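Local coordinates for protein porin (Rhodobacter capsulatus, PDB 3POR) that forms trimeric outer-membrane channels through which small hydrophilic solutes, up to about 0.6 kDa, diffuse passively, at residues A113-V118 and A147-V152; E205-F210 and A222-V227; F215-V220 and D255-V260. One frame throughout, in Å; residues are numbered along the deposited sequence.

In the fold
All three contacts belong to the 16-stranded antiparallel barrel and the loops at its strand ends, but they differ in burial and chemistry. Contact 1 is the buried one, its centre about 14 Å from the centre of the chain, where acids gather between a long loop and strand 148-158 without a direct hydrogen bond. Contacts 2 and 3, with centres about 23 and 22 Å from it, are partly buried. They share the connection between strands 195-207 and 226-240: contact 2 holds it by backbone pairing and an arginine bonded to carbonyls, contact 3 by apolar packing against strand 258-272. The two touch, Asp209 OD1 lying 3.1 Å from Val220 N, whereas contact 1 stays about 11 Å from contact 2 between nearest atoms.

Contact 1: residues A113-V118 and A147-V152; sequences AEDNPV and AQEMAV
Asp115 and Ala147 mark the closest approach of the two backbones, their CA atoms 7.3 Å apart. Residues 113-115 form a 3-10 turn, tied by Asn116 N to Ala113 O (3.2 Å), and a cis peptide bond before Pro117 follows; the other segment enters strand 148-158. Segment 113-118 ends the long connection between strands 68-73 and 118-125, which in general porins folds into the barrel as the constriction loop, so the contact probably ties that loop's end to the barrel wall. No hydrogen bond spans the segments. Asp115 turns toward the other segment and sets its carboxylate against Ala147: OD2 packs on Ala147 CB at 3.4 Å, while OD1 stands 2.9 Å from Ala147 O, two acceptors facing each other. Ala147 is poorly ordered, so these distances are approximate. Glu114 reaches the same methyl: with CG between the backbone N and the carbonyl carbon (chi1 38°), OE2 comes within 3.5 Å of Ala147 CB. Val118 and Glu149 cross at about a right angle, CG1 meeting OE1 at 3.9 Å. An alanine in place of Asp115 removes both carboxylate oxygens and would probably open a gap beside Ala147 O and Glu149. Ala147 O does have a donor, the Ser135 hydroxyl. Asp115 OD2 and Glu149 OE1 are 4.1 Å apart, and with Asp146 also near, this crowding would be expected to raise the proton affinity of at least one acid.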
loop_
_atom_site.group_PDB
_atom_site.type_symbol
_atom_site.label_atom_id
_atom_site.label_comp_id
_atom_site.label_asym_id
_atom_site.label_seq_id
_atom_site.Cartn_x
_atom_site.Cartn_y
_atom_site.Cartn_z
ATOM N N ALA A 113 -8.306 13.427 -14.514
ATOM C CA ALA A 113 -7.639 12.354 -13.778
ATOM C C ALA A 113 -7.613 10.972 -14.457
ATOM O O ALA A 113 -6.618 10.238 -14.392
ATOM C CB ALA A 113 -8.285 12.198 -12.392
ATOM N N GLU A 114 -8.688 10.596 -15.178
ATOM C CA GLU A 114 -8.765 9.331 -15.903
ATOM C C GLU A 114 -7.620 9.194 -16.895
ATOM O O GLU A 114 -7.175 8.078 -17.104
ATOM C CB GLU A 114 -10.153 9.228 -16.634
ATOM C CG GLU A 114 -10.853 10.485 -17.316
ATOM C CD GLU A 114 -10.813 10.729 -18.855
ATOM O OE1 GLU A 114 -10.447 9.831 -19.643
ATOM O OE2 GLU A 114 -11.169 11.850 -19.265
ATOM N N ASP A 115 -7.141 10.336 -17.412
ATOM C CA ASP A 115 -6.140 10.488 -18.441
ATOM C C ASP A 115 -4.711 10.189 -18.062
ATOM O O ASP A 115 -3.886 9.894 -18.939
ATOM C CB ASP A 115 -6.169 11.910 -18.979
ATOM C CG ASP A 115 -7.181 12.243 -20.080
ATOM O OD1 ASP A 115 -7.122 11.607 -21.149
ATOM O OD2 ASP A 115 -7.984 13.170 -19.887
ATOM N N ASN A 116 -4.485 10.336 -16.754
ATOM C CA ASN A 116 -3.190 10.202 -16.108
ATOM C C ASN A 116 -2.342 8.976 -16.478
ATOM O O ASN A 116 -2.891 7.878 -16.364
ATOM C CB ASN A 116 -3.346 10.184 -14.605
ATOM C CG ASN A 116 -3.650 11.495 -13.931
ATOM O OD1 ASN A 116 -3.928 12.570 -14.493
ATOM N ND2 ASN A 116 -3.590 11.392 -12.620
ATOM N N PRO A 117 -1.010 8.949 -16.799
ATOM C CA PRO A 117 -0.062 9.998 -16.500
ATOM C C PRO A 117 -0.326 11.107 -17.501
ATOM O O PRO A 117 -0.434 10.882 -18.716
ATOM C CB PRO A 117 1.288 9.344 -16.671
ATOM C CG PRO A 117 1.024 7.879 -16.934
ATOM C CD PRO A 117 -0.331 7.896 -17.570
ATOM N N VAL A 118 -0.532 12.291 -16.937
ATOM C CA VAL A 118 -0.545 13.492 -17.749
ATOM C C VAL A 118 0.874 14.114 -17.694
ATOM O O VAL A 118 1.696 13.663 -16.887
ATOM C CB VAL A 118 -1.653 14.368 -17.198
ATOM C CG1 VAL A 118 -2.901 13.561 -17.523
ATOM C CG2 VAL A 118 -1.621 14.656 -15.725
ATOM N N ALA A 147 -10.543 12.180 -24.322
ATOM C CA ALA A 147 -10.158 13.464 -23.774
ATOM C C ALA A 147 -8.691 13.761 -24.017
ATOM O O ALA A 147 -7.703 13.140 -23.566
ATOM C CB ALA A 147 -10.388 13.525 -22.246
ATOM N N GLN A 148 -8.704 14.672 -24.946
ATOM C CA GLN A 148 -7.511 15.332 -25.201
ATOM C C GLN A 148 -7.753 16.558 -24.353
ATOM O O GLN A 148 -8.752 17.244 -24.519
ATOM C CB GLN A 148 -7.438 15.537 -26.686
ATOM C CG GLN A 148 -6.192 16.360 -27.002
ATOM C CD GLN A 148 -4.890 16.059 -26.214
ATOM O OE1 GLN A 148 -4.726 15.020 -25.561
ATOM N NE2 GLN A 148 -3.889 16.940 -26.182
ATOM N N GLU A 149 -6.935 16.794 -23.349
ATOM C CA GLU A 149 -7.097 17.940 -22.457
ATOM C C GLU A 149 -5.872 18.830 -22.555
ATOM O O GLU A 149 -4.821 18.232 -22.707
ATOM C CB GLU A 149 -7.254 17.402 -21.084
ATOM C CG GLU A 149 -6.214 17.923 -20.074
ATOM C CD GLU A 149 -5.026 17.076 -19.617
ATOM O OE1 GLU A 149 -4.923 15.896 -19.942
ATOM O OE2 GLU A 149 -4.198 17.613 -18.875
ATOM N N MET A 150 -5.752 20.139 -22.529
ATOM C CA MET A 150 -4.438 20.725 -22.447
ATOM C C MET A 150 -4.534 22.061 -21.817
ATOM O O MET A 150 -5.640 22.572 -21.662
ATOM C CB MET A 150 -3.802 20.824 -23.804
ATOM C CG MET A 150 -4.021 22.004 -24.720
ATOM S SD MET A 150 -5.382 21.679 -25.870
ATOM C CE MET A 150 -5.657 19.934 -26.014
ATOM N N ALA A 151 -3.447 22.638 -21.335
ATOM C CA ALA A 151 -3.499 23.970 -20.717
ATOM C C ALA A 151 -2.185 24.674 -20.918
ATOM O O ALA A 151 -1.176 23.987 -21.163
ATOM C CB ALA A 151 -3.681 23.953 -19.210
ATOM N N VAL A 152 -2.236 26.007 -20.839
ATOM C CA VAL A 152 -1.081 26.886 -20.831
ATOM C C VAL A 152 -1.263 28.074 -19.860
ATOM O O VAL A 152 -2.350 28.658 -19.715
ATOM C CB VAL A 152 -0.750 27.484 -22.219
ATOM C CG1 VAL A 152 -0.342 26.404 -23.192
ATOM C CG2 VAL A 152 -1.956 28.217 -22.740
#

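Contact 2: residues E205-F210 and A222-V227; sequences ELDRDF and AAATAV. With C8E ((hydroxyethyloxy)tri(ethyloxy)octane), chain B.
Leu206 and Val227 form an antiparallel hydrogen-bonded pair in the hairpin that joins strands 195-207 and 226-240 of the porin barrel, with helix 208-214 inserted in its connection. Leu206 N donates to Val227 O at 3.0 Å in an almost straight bond (171°), and Val227 N returns one to Leu206 O. Asp207 and Ala226 follow as a non-hydrogen-bonded pair with CA atoms 4.5 Å apart, after which Arg208 N extends the backbone bonding to Thr225 O (2.8 Å). Helix capping comes next. Asp207 holds the N-cap position and its OD2 accepts from Phe210 N, while OD1 is engaged outside the hairpin by Ala179 N. The apolar contact across the pair is Leu206 CB on Val227 CG2, 4.2 Å apart, and the octyl chain of the detergent C8E runs past Leu206 CD2 and meets the Phe210 ring at its edge. Charge-assisted bonds belong to Arg208, whose chain leaves with CG anti to the backbone N (chi1 169°) and bends at chi3. In a salt bridge, NE and NH2 grip OD1 and OD2 of Asp209 side-on, both oxygens approached from above the carboxylate plane. Thr225 OG1, tilted 26° from the guanidinium plane, takes a bond from NH1 at 2.8 Å. End-on, NH1 and NH2 converge on one acceptor, Ala223 O, at 2.9 and 3.0 Å.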
loop_
_atom_site.group_PDB
_atom_site.type_symbol
_atom_site.label_atom_id
_atom_site.label_comp_id
_atom_site.label_asym_id
_atom_site.label_seq_id
_atom_site.Cartn_x
_atom_site.Cartn_y
_atom_site.Cartn_z
ATOM N N GLU A 205 -16.811 28.264 -20.902
ATOM C CA GLU A 205 -17.980 27.499 -21.218
ATOM C C GLU A 205 -17.757 26.070 -20.814
ATOM O O GLU A 205 -16.666 25.519 -20.914
ATOM C CB GLU A 205 -18.297 27.600 -22.708
ATOM C CG GLU A 205 -17.203 27.395 -23.762
ATOM C CD GLU A 205 -16.935 25.971 -24.294
ATOM O OE1 GLU A 205 -17.874 25.176 -24.276
ATOM O OE2 GLU A 205 -15.818 25.658 -24.760
ATOM N N LEU A 206 -18.844 25.525 -20.291
ATOM C CA LEU A 206 -18.954 24.211 -19.693
ATOM C C LEU A 206 -19.926 23.307 -20.459
ATOM O O LEU A 206 -20.812 23.823 -21.121
ATOM C CB LEU A 206 -19.469 24.327 -18.225
ATOM C CG LEU A 206 -18.648 24.953 -17.106
ATOM C CD1 LEU A 206 -19.226 24.612 -15.750
ATOM C CD2 LEU A 206 -17.241 24.341 -17.111
ATOM N N ASP A 207 -19.872 21.988 -20.445
ATOM C CA ASP A 207 -20.949 21.190 -20.990
ATOM C C ASP A 207 -22.192 21.299 -20.082
ATOM O O ASP A 207 -22.047 21.065 -18.869
ATOM C CB ASP A 207 -20.503 19.771 -21.043
ATOM C CG ASP A 207 -21.614 18.762 -21.338
ATOM O OD1 ASP A 207 -21.933 18.606 -22.507
ATOM O OD2 ASP A 207 -22.153 18.148 -20.411
ATOM N N ARG A 208 -23.423 21.500 -20.600
ATOM C CA ARG A 208 -24.652 21.692 -19.856
ATOM C C ARG A 208 -24.885 20.712 -18.736
ATOM O O ARG A 208 -25.095 21.030 -17.555
ATOM C CB ARG A 208 -25.797 21.624 -20.839
ATOM C CG ARG A 208 -27.187 21.553 -20.175
ATOM C CD ARG A 208 -28.268 21.086 -21.092
ATOM N NE ARG A 208 -28.205 19.665 -21.368
ATOM C CZ ARG A 208 -28.217 19.239 -22.632
ATOM N NH1 ARG A 208 -28.276 20.144 -23.612
ATOM N NH2 ARG A 208 -28.244 17.925 -22.925
ATOM N N ASP A 209 -24.841 19.456 -19.097
ATOM C CA ASP A 209 -25.158 18.485 -18.083
ATOM C C ASP A 209 -23.993 18.330 -17.113
ATOM O O ASP A 209 -24.271 18.066 -15.938
ATOM C CB ASP A 209 -25.570 17.202 -18.808
ATOM C CG ASP A 209 -26.936 17.277 -19.556
ATOM O OD1 ASP A 209 -27.843 17.990 -19.084
ATOM O OD2 ASP A 209 -27.097 16.622 -20.601
ATOM N N PHE A 210 -22.702 18.564 -17.442
ATOM C CA PHE A 210 -21.656 18.627 -16.399
ATOM C C PHE A 210 -22.009 19.766 -15.443
ATOM O O PHE A 210 -22.065 19.590 -14.225
ATOM C CB PHE A 210 -20.275 18.896 -17.023
ATOM C CG PHE A 210 -19.216 19.388 -16.045
ATOM C CD1 PHE A 210 -18.741 18.556 -15.060
ATOM C CD2 PHE A 210 -18.792 20.691 -16.105
ATOM C CE1 PHE A 210 -17.854 19.036 -14.126
ATOM C CE2 PHE A 210 -17.908 21.152 -15.170
ATOM C CZ PHE A 210 -17.437 20.335 -14.180
ATOM N N ALA A 222 -31.513 15.573 -23.941
ATOM C CA ALA A 222 -31.258 16.236 -25.194
ATOM C C ALA A 222 -29.780 16.138 -25.560
ATOM O O ALA A 222 -28.910 15.645 -24.811
ATOM C CB ALA A 222 -31.601 17.688 -25.119
ATOM N N ALA A 223 -29.471 16.518 -26.796
ATOM C CA ALA A 223 -28.120 16.509 -27.294
ATOM C C ALA A 223 -27.258 17.510 -26.480
ATOM O O ALA A 223 -27.870 18.404 -25.863
ATOM C CB ALA A 223 -28.215 16.910 -28.721
ATOM N N ALA A 224 -25.904 17.460 -26.461
ATOM C CA ALA A 224 -25.145 18.322 -25.581
ATOM C C ALA A 224 -25.138 19.749 -26.039
ATOM O O ALA A 224 -25.130 19.952 -27.251
ATOM C CB ALA A 224 -23.745 17.845 -25.522
ATOM N N THR A 225 -25.211 20.708 -25.091
ATOM C CA THR A 225 -25.130 22.161 -25.275
ATOM C C THR A 225 -24.019 22.748 -24.365
ATOM O O THR A 225 -23.705 22.242 -23.277
ATOM C CB THR A 225 -26.493 22.897 -24.936
ATOM O OG1 THR A 225 -27.050 22.680 -23.625
ATOM C CG2 THR A 225 -27.466 22.354 -25.918
ATOM N N ALA A 226 -23.343 23.802 -24.763
ATOM C CA ALA A 226 -22.353 24.364 -23.922
ATOM C C ALA A 226 -23.076 25.448 -23.139
ATOM O O ALA A 226 -23.859 26.158 -23.756
ATOM C CB ALA A 226 -21.305 24.926 -24.806
ATOM N N VAL A 227 -22.976 25.662 -21.828
ATOM C CA VAL A 227 -23.535 26.850 -21.183
ATOM C C VAL A 227 -22.340 27.736 -20.828
ATOM O O VAL A 227 -21.252 27.206 -20.644
ATOM C CB VAL A 227 -24.278 26.474 -19.925
ATOM C CG1 VAL A 227 -25.525 25.758 -20.360
ATOM C CG2 VAL A 227 -23.413 25.627 -19.003
HETATM C C1 C8E B . -16.090 25.477 -13.664
HETATM C C2 C8E B . -15.705 24.010 -13.529
HETATM C C3 C8E B . -15.945 23.661 -12.121
HETATM C C4 C8E B . -15.313 22.328 -12.117
HETATM C C5 C8E B . -15.145 21.951 -10.688
HETATM C C6 C8E B . -16.415 22.087 -9.764
HETATM C C7 C8E B . -16.469 23.309 -8.718
HETATM C C8 C8E B . -17.310 23.058 -7.433
HETATM O O9 C8E B . -17.510 24.117 -6.508
HETATM C C10 C8E B . -18.684 24.868 -6.772
HETATM C C11 C8E B . -20.028 24.509 -6.170
HETATM O O12 C8E B . -20.249 24.603 -4.770
HETATM C C13 C8E B . -20.109 23.332 -4.168
HETATM C C14 C8E B . -21.019 22.272 -4.708
HETATM O O15 C8E B . -22.402 22.599 -4.752
HETATM C C16 C8E B . -23.163 21.374 -4.690
HETATM C C17 C8E B . -23.891 20.797 -3.426
HETATM O O18 C8E B . -23.293 20.595 -2.103
HETATM C C19 C8E B . -22.776 19.266 -1.809
HETATM C C20 C8E B . -23.615 18.218 -1.035
HETATM O O21 C8E B . -24.867 17.951 -1.674
#

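Contact 3: residues F215-V220 and D255-V260; sequences FDLTPV and DTIDDV. With C8E ((hydroxyethyloxy)tri(ethyloxy)octane), chain B.
The aromatic ring of Phe215 lies against Asp258 and Val260 where the Schellman motif ending helix 208-214 packs on the start of barrel strand 258-272. Positive phi at Asp216, with Leu217 N turned back to Arg212 O and Asp216 N to Ala213 O, identifies the motif. On the strand side, Ile257 and Asp258 both face Ile254 in a classic beta bulge. The ring of Phe215 is the centre of the packing. Its CG is anti to the carbonyl carbon (chi1 -71°), which directs the ring at the strand. Asp258 lays its CB over one face, a CH-pi contact 3.7 Å from the ring centroid and only 11° off the normal; the aspartate uses its methylene here, and its carboxylate plane is turned 34° from the ring. Val260 comes to the rim of the ring, the two side chains crossing obliquely: its CB lies at the ring edge, near the plane, while CG1 comes within 3.5 Å of Phe215 CE1. Ile257 serves two partners with a single methyl, since CG2 lies 4.3 Å from Phe215 CD2 and 4.2 Å from Leu217 CD1. No hydrogen bond joins the two segments, and the packing continues to Leu286, which touches Phe215, Asp258 and Val260. The detergent C8E passes close by as well, its C11 3.8 Å from Val260 CG1, the same methyl that meets Phe215.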
loop_
_atom_site.group_PDB
_atom_site.type_symbol
_atom_site.label_atom_id
_atom_site.label_comp_id
_atom_site.label_asym_id
_atom_site.label_seq_id
_atom_site.Cartn_x
_atom_site.Cartn_y
_atom_site.Cartn_z
ATOM N N PHE A 215 -24.170 21.240 -9.626
ATOM C CA PHE A 215 -25.168 21.720 -8.688
ATOM C C PHE A 215 -26.152 20.655 -8.332
ATOM O O PHE A 215 -27.193 20.958 -7.736
ATOM C CB PHE A 215 -25.973 22.824 -9.222
ATOM C CG PHE A 215 -25.161 24.073 -9.326
ATOM C CD1 PHE A 215 -25.103 24.912 -8.222
ATOM C CD2 PHE A 215 -24.470 24.343 -10.499
ATOM C CE1 PHE A 215 -24.320 26.052 -8.310
ATOM C CE2 PHE A 215 -23.691 25.485 -10.558
ATOM C CZ PHE A 215 -23.613 26.335 -9.474
ATOM N N ASP A 216 -25.831 19.424 -8.750
ATOM C CA ASP A 216 -26.556 18.212 -8.426
ATOM C C ASP A 216 -27.995 17.993 -8.983
ATOM O O ASP A 216 -28.882 17.357 -8.377
ATOM C CB ASP A 216 -26.406 18.239 -6.929
ATOM C CG ASP A 216 -26.428 16.952 -6.173
ATOM O OD1 ASP A 216 -26.482 15.884 -6.814
ATOM O OD2 ASP A 216 -26.402 17.080 -4.934
ATOM N N LEU A 217 -28.178 18.426 -10.248
ATOM C CA LEU A 217 -29.453 18.471 -10.953
ATOM C C LEU A 217 -29.519 17.367 -11.970
ATOM O O LEU A 217 -28.487 17.156 -12.621
ATOM C CB LEU A 217 -29.548 19.815 -11.643
ATOM C CG LEU A 217 -29.528 21.097 -10.802
ATOM C CD1 LEU A 217 -29.546 22.300 -11.711
ATOM C CD2 LEU A 217 -30.706 21.158 -9.889
ATOM N N THR A 218 -30.641 16.652 -12.173
ATOM C CA THR A 218 -30.663 15.666 -13.240
ATOM C C THR A 218 -30.384 16.377 -14.558
ATOM O O THR A 218 -30.680 17.568 -14.773
ATOM C CB THR A 218 -32.038 14.882 -13.445
ATOM O OG1 THR A 218 -33.110 15.733 -13.134
ATOM C CG2 THR A 218 -32.174 13.670 -12.562
ATOM N N PRO A 219 -29.801 15.693 -15.511
ATOM C CA PRO A 219 -29.620 16.228 -16.845
ATOM C C PRO A 219 -30.866 16.170 -17.669
ATOM O O PRO A 219 -31.745 15.327 -17.468
ATOM C CB PRO A 219 -28.529 15.393 -17.386
ATOM C CG PRO A 219 -28.756 14.067 -16.737
ATOM C CD PRO A 219 -29.298 14.348 -15.363
ATOM N N VAL A 220 -30.763 16.925 -18.731
ATOM C CA VAL A 220 -31.882 17.030 -19.572
ATOM C C VAL A 220 -31.697 16.120 -20.781
ATOM O O VAL A 220 -30.607 16.205 -21.362
ATOM C CB VAL A 220 -32.066 18.503 -19.944
ATOM C CG1 VAL A 220 -31.799 19.384 -18.754
ATOM C CG2 VAL A 220 -31.138 18.923 -20.952
ATOM N N ASP A 255 -24.367 30.284 -16.252
ATOM C CA ASP A 255 -25.492 30.974 -16.822
ATOM C C ASP A 255 -26.618 30.027 -17.191
ATOM O O ASP A 255 -26.355 28.925 -17.637
ATOM C CB ASP A 255 -24.918 31.727 -17.994
ATOM C CG ASP A 255 -25.672 31.618 -19.318
ATOM O OD1 ASP A 255 -26.592 32.433 -19.487
ATOM O OD2 ASP A 255 -25.360 30.732 -20.147
ATOM N N THR A 256 -27.874 30.428 -17.043
ATOM C CA THR A 256 -29.043 29.610 -17.277
ATOM C C THR A 256 -29.028 28.409 -16.341
ATOM O O THR A 256 -29.985 27.656 -16.424
ATOM C CB THR A 256 -29.221 29.036 -18.779
ATOM O OG1 THR A 256 -28.290 27.983 -19.053
ATOM C CG2 THR A 256 -29.035 30.122 -19.834
ATOM N N ILE A 257 -28.072 28.110 -15.460
ATOM C CA ILE A 257 -28.193 26.974 -14.577
ATOM C C ILE A 257 -28.172 27.407 -13.118
ATOM O O ILE A 257 -29.212 27.147 -12.544
ATOM C CB ILE A 257 -27.083 25.969 -14.917
ATOM C CG1 ILE A 257 -27.404 25.305 -16.245
ATOM C CG2 ILE A 257 -27.012 24.901 -13.865
ATOM C CD1 ILE A 257 -26.247 24.644 -16.968
ATOM N N ASP A 258 -27.246 28.016 -12.363
ATOM C CA ASP A 258 -27.433 28.347 -10.951
ATOM C C ASP A 258 -26.194 29.112 -10.543
ATOM O O ASP A 258 -25.220 29.249 -11.285
ATOM C CB ASP A 258 -27.552 27.103 -10.028
ATOM C CG ASP A 258 -28.402 27.267 -8.734
ATOM O OD1 ASP A 258 -28.707 28.407 -8.348
ATOM O OD2 ASP A 258 -28.789 26.256 -8.109
ATOM N N ASP A 259 -26.203 29.700 -9.362
ATOM C CA ASP A 259 -25.135 30.509 -8.857
ATOM C C ASP A 259 -24.978 30.104 -7.460
ATOM O O ASP A 259 -25.985 29.889 -6.755
ATOM C CB ASP A 259 -25.467 31.898 -8.764
ATOM C CG ASP A 259 -25.720 32.522 -10.117
ATOM O OD1 ASP A 259 -25.715 31.886 -11.194
ATOM O OD2 ASP A 259 -25.905 33.737 -10.077
ATOM N N VAL A 260 -23.698 30.057 -7.114
ATOM C CA VAL A 260 -23.362 29.766 -5.759
ATOM C C VAL A 260 -22.136 30.592 -5.450
ATOM O O VAL A 260 -21.343 30.910 -6.346
ATOM C CB VAL A 260 -23.154 28.270 -5.642
ATOM C CG1 VAL A 260 -21.992 27.769 -6.425
ATOM C CG2 VAL A 260 -22.958 27.968 -4.193
HETATM C C1 C8E B . -16.090 25.477 -13.664
HETATM C C2 C8E B . -15.705 24.010 -13.529
HETATM C C3 C8E B . -15.945 23.661 -12.121
HETATM C C4 C8E B . -15.313 22.328 -12.117
HETATM C C5 C8E B . -15.145 21.951 -10.688
HETATM C C6 C8E B . -16.415 22.087 -9.764
HETATM C C7 C8E B . -16.469 23.309 -8.718
HETATM C C8 C8E B . -17.310 23.058 -7.433
HETATM O O9 C8E B . -17.510 24.117 -6.508
HETATM C C10 C8E B . -18.684 24.868 -6.772
HETATM C C11 C8E B . -20.028 24.509 -6.170
HETATM O O12 C8E B . -20.249 24.603 -4.770
HETATM C C13 C8E B . -20.109 23.332 -4.168
HETATM C C14 C8E B . -21.019 22.272 -4.708
HETATM O O15 C8E B . -22.402 22.599 -4.752
HETATM C C16 C8E B . -23.163 21.374 -4.690
HETATM C C17 C8E B . -23.891 20.797 -3.426
HETATM O O18 C8E B . -23.293 20.595 -2.103
HETATM C C19 C8E B . -22.776 19.266 -1.809
HETATM C C20 C8E B . -23.615 18.218 -1.035
HETATM O O21 C8E B . -24.867 17.951 -1.674
#